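Side-chain contacts in chinitase A (Streptomyces coelicolor, PDB 3EBV), which probably hydrolyses chitin as an endochitinase, this chain being the glycosyl hydrolase family 18 domain of a longer secreted protein: residues A[70-75]-A[112-117]; A[9-14]-A[62-67]. All coordinates share one frame; numbering follows the deposited sequence.

Interaction 1. Residues A[70-75]-A[112-117]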
ATOM      1  N   ALA A  70      -5.016  -5.523  19.664  1.00 18.32           N
ATOM      2  CA  ALA A  70      -5.320  -4.210  20.221  1.00 18.73           C
ATOM      3  C   ALA A  70      -5.571  -3.144  19.140  1.00 18.72           C
ATOM      4  O   ALA A  70      -6.442  -2.293  19.299  1.00 20.07           O
ATOM      5  CB  ALA A  70      -4.208  -3.747  21.215  1.00 19.19           C
ATOM      6  N   LYS A  71      -4.781  -3.188  18.055  1.00 18.75           N
ATOM      7  CA  LYS A  71      -5.025  -2.259  16.933  1.00 17.99           C
ATOM      8  C   LYS A  71      -6.413  -2.498  16.357  1.00 17.32           C
ATOM      9  O   LYS A  71      -7.141  -1.552  16.034  1.00 16.61           O
ATOM     10  CB  LYS A  71      -3.969  -2.475  15.835  1.00 17.68           C
ATOM     11  CG  LYS A  71      -2.612  -1.769  16.110  1.00 17.61           C
ATOM     12  CD  LYS A  71      -2.750  -0.244  16.186  1.00 17.65           C
ATOM     13  CE  LYS A  71      -1.437   0.449  16.529  1.00 16.41           C
ATOM     14  NZ  LYS A  71      -1.597   1.910  16.437  1.00 15.62           N
ATOM     15  N   GLN A  72      -6.766  -3.775  16.205  1.00 18.01           N
ATOM     16  CA  GLN A  72      -8.088  -4.126  15.646  1.00 18.65           C
ATOM     17  C   GLN A  72      -9.257  -3.690  16.529  1.00 20.28           C
ATOM     18  O   GLN A  72     -10.290  -3.253  16.021  1.00 20.14           O
ATOM     19  CB  GLN A  72      -8.141  -5.615  15.338  1.00 18.36           C
ATOM     20  CG  GLN A  72      -7.195  -5.985  14.175  1.00 18.26           C
ATOM     21  CD  GLN A  72      -6.884  -7.452  14.074  1.00 19.39           C
ATOM     22  OE1 GLN A  72      -6.992  -8.220  15.065  1.00 20.30           O
ATOM     23  NE2 GLN A  72      -6.496  -7.884  12.870  1.00 18.83           N
ATOM     24  N   ALA A  73      -9.079  -3.821  17.847  1.00 21.19           N
ATOM     25  CA  ALA A  73     -10.083  -3.358  18.810  1.00 22.37           C
ATOM     26  C   ALA A  73     -10.284  -1.846  18.701  1.00 22.85           C
ATOM     27  O   ALA A  73     -11.384  -1.330  18.983  1.00 23.84           O
ATOM     28  CB  ALA A  73      -9.646  -3.750  20.237  1.00 22.03           C
ATOM     29  N   ALA A  74      -9.219  -1.136  18.291  1.00 23.36           N
ATOM     30  CA  ALA A  74      -9.278   0.316  18.084  1.00 23.55           C
ATOM     31  C   ALA A  74      -9.760   0.695  16.678  1.00 23.26           C
ATOM     32  O   ALA A  74      -9.758   1.880  16.311  1.00 24.59           O
ATOM     33  CB  ALA A  74      -7.930   0.952  18.377  1.00 24.27           C
ATOM     34  N   GLY A  75     -10.194  -0.300  15.906  1.00 22.30           N
ATOM     35  CA  GLY A  75     -10.782  -0.072  14.594  1.00 21.84           C
ATOM     36  C   GLY A  75      -9.775  -0.053  13.437  1.00 21.24           C
ATOM     37  O   GLY A  75     -10.170   0.237  12.297  1.00 21.84           O
ATOM     38  N   GLY A 112      -3.802 -13.422  12.839  1.00 19.75           N
ATOM     39  CA  GLY A 112      -4.992 -12.610  12.896  1.00 19.30           C
ATOM     40  C   GLY A 112      -5.028 -11.426  11.923  1.00 18.80           C
ATOM     41  O   GLY A 112      -5.751 -10.466  12.162  1.00 19.78           O
ATOM     42  N   PHE A 113      -4.306 -11.523  10.810  1.00 17.99           N
ATOM     43  CA  PHE A 113      -4.314 -10.405   9.858  1.00 16.95           C
ATOM     44  C   PHE A 113      -5.650 -10.280   9.137  1.00 17.14           C
ATOM     45  O   PHE A 113      -6.330 -11.295   8.872  1.00 17.41           O
ATOM     46  CB  PHE A 113      -3.209 -10.586   8.830  1.00 15.71           C
ATOM     47  CG  PHE A 113      -1.799 -10.544   9.407  1.00 16.36           C
ATOM     48  CD1 PHE A 113      -1.432  -9.582  10.356  1.00 20.02           C
ATOM     49  CD2 PHE A 113      -0.849 -11.476   8.989  1.00 16.10           C
ATOM     50  CE1 PHE A 113      -0.109  -9.569  10.877  1.00 19.54           C
ATOM     51  CE2 PHE A 113       0.466 -11.478   9.473  1.00 16.05           C
ATOM     52  CZ  PHE A 113       0.841 -10.496  10.409  1.00 17.36           C
ATOM     53  N   ASP A 114      -6.023  -9.033   8.811  1.00 15.00           N
ATOM     54  CA  ASP A 114      -7.273  -8.738   8.124  1.00 15.00           C
ATOM     55  C   ASP A 114      -7.246  -8.975   6.616  1.00 13.70           C
ATOM     56  O   ASP A 114      -8.297  -8.891   5.966  1.00 15.21           O
ATOM     57  CB  ASP A 114      -7.700  -7.299   8.408  1.00 15.32           C
ATOM     58  CG  ASP A 114      -7.918  -7.070   9.872  1.00 15.53           C
ATOM     59  OD1 ASP A 114      -8.895  -7.684  10.397  1.00 18.31           O
ATOM     60  OD2 ASP A 114      -7.114  -6.357  10.509  1.00 16.23           O
ATOM     61  N   GLY A 115      -6.070  -9.257   6.064  1.00 14.17           N
ATOM     62  CA  GLY A 115      -5.946  -9.365   4.609  1.00 12.85           C
ATOM     63  C   GLY A 115      -4.510  -9.223   4.188  1.00 14.23           C
ATOM     64  O   GLY A 115      -3.574  -9.471   4.983  1.00 12.91           O
ATOM     65  N   VAL A 116      -4.337  -8.801   2.920  1.00 12.54           N
ATOM     66  CA  VAL A 116      -3.057  -8.912   2.262  1.00 11.95           C
ATOM     67  C   VAL A 116      -2.824  -7.636   1.439  1.00 11.57           C
ATOM     68  O   VAL A 116      -3.788  -7.014   0.922  1.00 11.48           O
ATOM     69  CB  VAL A 116      -2.981 -10.165   1.328  1.00 12.66           C
ATOM     70  CG1 VAL A 116      -4.033 -10.100   0.177  1.00 13.52           C
ATOM     71  CG2 VAL A 116      -1.572 -10.384   0.805  1.00 12.75           C
ATOM     72  N   ASP A 117      -1.531  -7.281   1.317  1.00 11.12           N
ATOM     73  CA  ASP A 117      -1.095  -6.196   0.402  1.00 10.75           C
ATOM     74  C   ASP A 117      -0.192  -6.820  -0.625  1.00 10.95           C
ATOM     75  O   ASP A 117       0.727  -7.591  -0.304  1.00 11.98           O
ATOM     76  CB  ASP A 117      -0.303  -5.142   1.185  1.00 11.65           C
ATOM     77  CG  ASP A 117       0.380  -4.103   0.268  1.00 11.45           C
ATOM     78  OD1 ASP A 117      -0.379  -3.382  -0.464  1.00 11.82           O
ATOM     79  OD2 ASP A 117       1.639  -4.019   0.258  1.00 11.30           O
TER

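Interaction 2. Residues A[9-14]-A[62-67]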
ATOM      1  N   GLY A   9       0.050   2.672   6.394  1.00 11.02           N
ATOM      2  CA  GLY A   9       1.498   2.770   6.678  1.00 11.47           C
ATOM      3  C   GLY A   9       2.158   1.425   6.718  1.00  9.97           C
ATOM      4  O   GLY A   9       1.561   0.467   7.223  1.00 10.85           O
ATOM      5  N   TYR A  10       3.346   1.335   6.131  1.00 10.84           N
ATOM      6  CA  TYR A  10       4.132   0.082   6.190  1.00  9.96           C
ATOM      7  C   TYR A  10       4.927   0.019   7.475  1.00 11.10           C
ATOM      8  O   TYR A  10       5.691   0.944   7.738  1.00 11.53           O
ATOM      9  CB  TYR A  10       5.074  -0.017   4.991  1.00 10.96           C
ATOM     10  CG  TYR A  10       4.325  -0.388   3.732  1.00 10.16           C
ATOM     11  CD1 TYR A  10       4.269  -1.722   3.322  1.00 11.33           C
ATOM     12  CD2 TYR A  10       3.634   0.581   2.977  1.00 11.20           C
ATOM     13  CE1 TYR A  10       3.545  -2.111   2.172  1.00 10.76           C
ATOM     14  CE2 TYR A  10       2.911   0.189   1.833  1.00 12.36           C
ATOM     15  CZ  TYR A  10       2.874  -1.136   1.454  1.00 12.13           C
ATOM     16  OH  TYR A  10       2.145  -1.484   0.340  1.00 11.92           O
ATOM     17  N   TRP A  11       4.730  -1.078   8.231  1.00 11.12           N
ATOM     18  CA  TRP A  11       5.530  -1.314   9.466  1.00 11.65           C
ATOM     19  C   TRP A  11       6.587  -2.341   9.138  1.00 11.26           C
ATOM     20  O   TRP A  11       6.275  -3.413   8.604  1.00 12.16           O
ATOM     21  CB  TRP A  11       4.590  -1.826  10.538  1.00 12.36           C
ATOM     22  CG  TRP A  11       5.286  -2.273  11.801  1.00 12.10           C
ATOM     23  CD1 TRP A  11       5.642  -1.473  12.837  1.00 13.13           C
ATOM     24  CD2 TRP A  11       5.713  -3.611  12.132  1.00 13.30           C
ATOM     25  NE1 TRP A  11       6.284  -2.231  13.823  1.00 14.16           N
ATOM     26  CE2 TRP A  11       6.333  -3.531  13.414  1.00 14.18           C
ATOM     27  CE3 TRP A  11       5.669  -4.846  11.475  1.00 15.01           C
ATOM     28  CZ2 TRP A  11       6.853  -4.663  14.072  1.00 14.54           C
ATOM     29  CZ3 TRP A  11       6.212  -5.979  12.123  1.00 13.90           C
ATOM     30  CH2 TRP A  11       6.788  -5.863  13.409  1.00 14.65           C
ATOM     31  N   GLN A  12       7.855  -2.010   9.430  1.00 11.64           N
ATOM     32  CA  GLN A  12       8.981  -2.892   9.067  1.00 11.63           C
ATOM     33  C   GLN A  12       9.214  -4.078   9.995  1.00 13.28           C
ATOM     34  O   GLN A  12       9.490  -3.890  11.182  1.00 14.20           O
ATOM     35  CB  GLN A  12      10.277  -2.116   9.018  1.00 11.96           C
ATOM     36  CG  GLN A  12      10.237  -0.943   7.985  1.00 11.38           C
ATOM     37  CD  GLN A  12      11.411   0.032   8.134  1.00 13.68           C
ATOM     38  OE1 GLN A  12      11.461   1.053   7.465  1.00 12.86           O
ATOM     39  NE2 GLN A  12      12.421  -0.321   8.976  1.00 13.65           N
ATOM     40  N   ASN A  13       9.164  -5.269   9.431  1.00 13.98           N
ATOM     41  CA  ASN A  13       9.603  -6.488  10.164  1.00 14.35           C
ATOM     42  C   ASN A  13      11.091  -6.708   9.992  1.00 15.47           C
ATOM     43  O   ASN A  13      11.522  -7.825   9.702  1.00 17.22           O
ATOM     44  CB  ASN A  13       8.809  -7.702   9.633  1.00 14.02           C
ATOM     45  CG  ASN A  13       9.129  -8.985  10.405  1.00 15.87           C
ATOM     46  OD1 ASN A  13       9.241  -8.943  11.619  1.00 15.93           O
ATOM     47  ND2 ASN A  13       9.250 -10.099   9.694  1.00 19.51           N
ATOM     48  N   PHE A  14      11.875  -5.648  10.169  1.00 14.69           N
ATOM     49  CA  PHE A  14      13.324  -5.716   9.956  1.00 14.39           C
ATOM     50  C   PHE A  14      13.893  -4.385  10.375  1.00 16.26           C
ATOM     51  O   PHE A  14      13.168  -3.391  10.477  1.00 15.15           O
ATOM     52  CB  PHE A  14      13.693  -6.049   8.492  1.00 15.53           C
ATOM     53  CG  PHE A  14      13.114  -5.073   7.478  1.00 13.92           C
ATOM     54  CD1 PHE A  14      13.831  -3.939   7.116  1.00 16.91           C
ATOM     55  CD2 PHE A  14      11.875  -5.316   6.903  1.00 15.98           C
ATOM     56  CE1 PHE A  14      13.297  -3.016   6.209  1.00 14.24           C
ATOM     57  CE2 PHE A  14      11.349  -4.411   5.970  1.00 14.64           C
ATOM     58  CZ  PHE A  14      12.056  -3.266   5.633  1.00 14.23           C
ATOM     59  N   ASP A  62       4.025 -13.608  20.786  1.00 23.99           N
ATOM     60  CA  ASP A  62       2.853 -13.356  21.610  1.00 24.40           C
ATOM     61  C   ASP A  62       2.505 -11.865  21.742  1.00 23.23           C
ATOM     62  O   ASP A  62       1.336 -11.487  21.682  1.00 23.11           O
ATOM     63  CB  ASP A  62       3.014 -14.009  22.992  1.00 26.12           C
ATOM     64  CG  ASP A  62       2.725 -15.517  22.975  1.00 30.00           C
ATOM     65  OD1 ASP A  62       2.320 -16.089  21.928  1.00 33.30           O
ATOM     66  OD2 ASP A  62       2.904 -16.133  24.046  1.00 34.58           O
ATOM     67  N   GLN A  63       3.525 -11.029  21.945  1.00 22.52           N
ATOM     68  CA  GLN A  63       3.304  -9.593  22.081  1.00 21.47           C
ATOM     69  C   GLN A  63       2.845  -8.979  20.740  1.00 20.05           C
ATOM     70  O   GLN A  63       1.946  -8.145  20.732  1.00 19.94           O
ATOM     71  CB  GLN A  63       4.540  -8.874  22.611  1.00 22.95           C
ATOM     72  CG  GLN A  63       4.272  -7.436  22.973  1.00 25.52           C
ATOM     73  CD  GLN A  63       3.210  -7.285  24.069  1.00 30.06           C
ATOM     74  OE1 GLN A  63       2.108  -6.761  23.838  1.00 30.76           O
ATOM     75  NE2 GLN A  63       3.550  -7.743  25.278  1.00 30.82           N
ATOM     76  N   PHE A  64       3.458  -9.429  19.657  1.00 19.39           N
ATOM     77  CA  PHE A  64       3.045  -8.995  18.285  1.00 18.29           C
ATOM     78  C   PHE A  64       1.562  -9.332  18.049  1.00 18.70           C
ATOM     79  O   PHE A  64       0.741  -8.450  17.687  1.00 18.20           O
ATOM     80  CB  PHE A  64       3.946  -9.675  17.263  1.00 17.66           C
ATOM     81  CG  PHE A  64       3.531  -9.443  15.834  1.00 17.49           C
ATOM     82  CD1 PHE A  64       3.819  -8.214  15.221  1.00 17.82           C
ATOM     83  CD2 PHE A  64       2.861 -10.418  15.118  1.00 17.92           C
ATOM     84  CE1 PHE A  64       3.452  -7.976  13.887  1.00 16.98           C
ATOM     85  CE2 PHE A  64       2.473 -10.199  13.799  1.00 20.55           C
ATOM     86  CZ  PHE A  64       2.790  -8.964  13.175  1.00 18.93           C
ATOM     87  N   LYS A  65       1.190 -10.583  18.319  1.00 18.89           N
ATOM     88  CA  LYS A  65      -0.209 -10.975  18.174  1.00 19.65           C
ATOM     89  C   LYS A  65      -1.150 -10.138  19.026  1.00 19.51           C
ATOM     90  O   LYS A  65      -2.245  -9.775  18.582  1.00 20.22           O
ATOM     91  CB  LYS A  65      -0.414 -12.476  18.454  1.00 20.67           C
ATOM     92  CG  LYS A  65       0.199 -13.388  17.440  1.00 22.11           C
ATOM     93  CD  LYS A  65      -0.166 -14.832  17.776  1.00 25.53           C
ATOM     94  CE  LYS A  65       0.494 -15.811  16.835  1.00 28.90           C
ATOM     95  NZ  LYS A  65       0.254 -17.242  17.278  1.00 32.08           N
ATOM     96  N   ALA A  66      -0.732  -9.845  20.268  1.00 19.51           N
ATOM     97  CA  ALA A  66      -1.530  -9.032  21.168  1.00 19.76           C
ATOM     98  C   ALA A  66      -1.690  -7.587  20.676  1.00 19.03           C
ATOM     99  O   ALA A  66      -2.764  -6.992  20.770  1.00 20.33           O
ATOM    100  CB  ALA A  66      -0.912  -9.051  22.601  1.00 19.19           C
ATOM    101  N   ASP A  67      -0.580  -7.051  20.153  1.00 19.74           N
ATOM    102  CA  ASP A  67      -0.545  -5.705  19.600  1.00 18.81           C
ATOM    103  C   ASP A  67      -1.473  -5.608  18.369  1.00 17.83           C
ATOM    104  O   ASP A  67      -2.208  -4.629  18.236  1.00 17.92           O
ATOM    105  CB  ASP A  67       0.874  -5.362  19.175  1.00 18.80           C
ATOM    106  CG  ASP A  67       1.814  -5.068  20.365  1.00 20.12           C
ATOM    107  OD1 ASP A  67       1.336  -5.036  21.528  1.00 21.19           O
ATOM    108  OD2 ASP A  67       3.016  -4.862  20.101  1.00 20.23           O
TER

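Interaction 1. Residues A[70-75]-A[112-117]
Both hydrogens of the Gln72 NE2 amide are spent on one short loop, one on the backbone carbonyl of Gly112 and the other on the carboxylate of Asp114. The site lies in the TIM barrel of a family 18 chitinase, where Gln72, near the end of helix 61-73, reaches the approach to strand 115-120. Asp114, just before the strand, is the first Asp of the family's DxxDxDxE signature, most of which lies on strand 115-120. Of the two bonds, the one from Gln72 NE2 to Gly112 O is 2.8 Å long and nearly straight (168°), its acceptor lying in the plane of the amide. The bond from Gln72 NE2 to Asp114 OD2, at 2.9 Å, comes in from above the carboxylate, 42° out of its plane. Gln72 reaches the loop because CG stands anti to its own carbonyl carbon (chi1 -68°) and the chain beyond runs extended, with Asp114 reaching back from the opposite direction. The paired bonds fix the rotation of the amide. OD2 of Asp114 also accepts the backbone N-H of Val78 on the adjacent strand 77-84, which helps to hold the carboxylate in place. A leucine in place of Gln72 would remove both donors and would probably leave Gly112 O without its mate from helix 61-73, with Asp114 OD2 keeping Val78 N. Phe113, between the two acceptors, turns the other way, packing on Val107 and Met108 of helix 94-111 and on Val78 and Ile80. Three residues beyond Gln72, a Schellman motif ends the helix, Lys76 N bonding back to Lys71 O, with Gly75 at positive phi and Gly75 N 3.0 Å from Gln72 O.

Interaction 2. Residues A[9-14]-A[62-67]
Trp11 brings the outer end of its six-membered ring, CZ3 and CH2, against the CD1-CE1 side of the Phe64 ring. The nearest approach, Trp11 CZ3 to Phe64 CE1, is 3.8 Å; Trp11 CH2 follows at 4.0 Å from the same Phe64 CE1 and at 4.2 Å from Phe64 CD1. The planes are inclined at 33°, and the centroids of the Trp11 six-membered ring and the Phe64 ring stand 5.7 Å apart, so the two rings meet obliquely, touching along CZ3-CH2 of the indole and CD1-CE1 of the phenyl. Both side chains leave their backbones alike: CG is anti to the backbone N in each (chi1 173°), which carries the indole out from the strand and the phenyl out from the helix until they meet in the buried layer between. At the other end of the indole, Trp11 NE1 donates a hydrogen bond to Gln21 O, so the polar edge of the ring is satisfied while its benzene part lies among apolar groups. This bond probably limits rotation of the indole and so helps keep CZ3 and CH2 turned to Phe64. Beyond Trp11 the strand runs out at Gln12, and Asn13 forms the centre of an inverse gamma turn, its amide tied to Asn50 O and Asp52 N. After that turn Phe14 lies with one ring face over Gln12 CB, 3.9 Å above the plane of the Phe14 ring. In the barrel, Trp11 points outward from strand 6-12 and also rests on Ile33 and Val35 of the parallel neighbour, strand 32-40, on Ile23 of the intervening loop and on Thr273 of helix 273-278, while Phe64 arrives from helix 61-73, in the layer of helices that surrounds the strands.

In the fold
Helix 61-73 serves both contacts: Phe64 meets strand 6-12 in interaction 2, and two turns later Gln72 holds the approach to strand 115-120 in interaction 1. Their centres lie about 11 Å apart. In the layer between helices and strands they touch through aromatic rings, Phe113 CZ packing 3.7 Å from Phe64 CZ. They meet again on the inner side of the barrel, where Tyr10 OH and Asp117 OD2 are 2.6 Å apart in a probable hydrogen bond. Asp117 belongs to the DxxDxDxE signature, which in family 18 chitinases ends in the catalytic glutamate, so this second junction probably lies beside the active site.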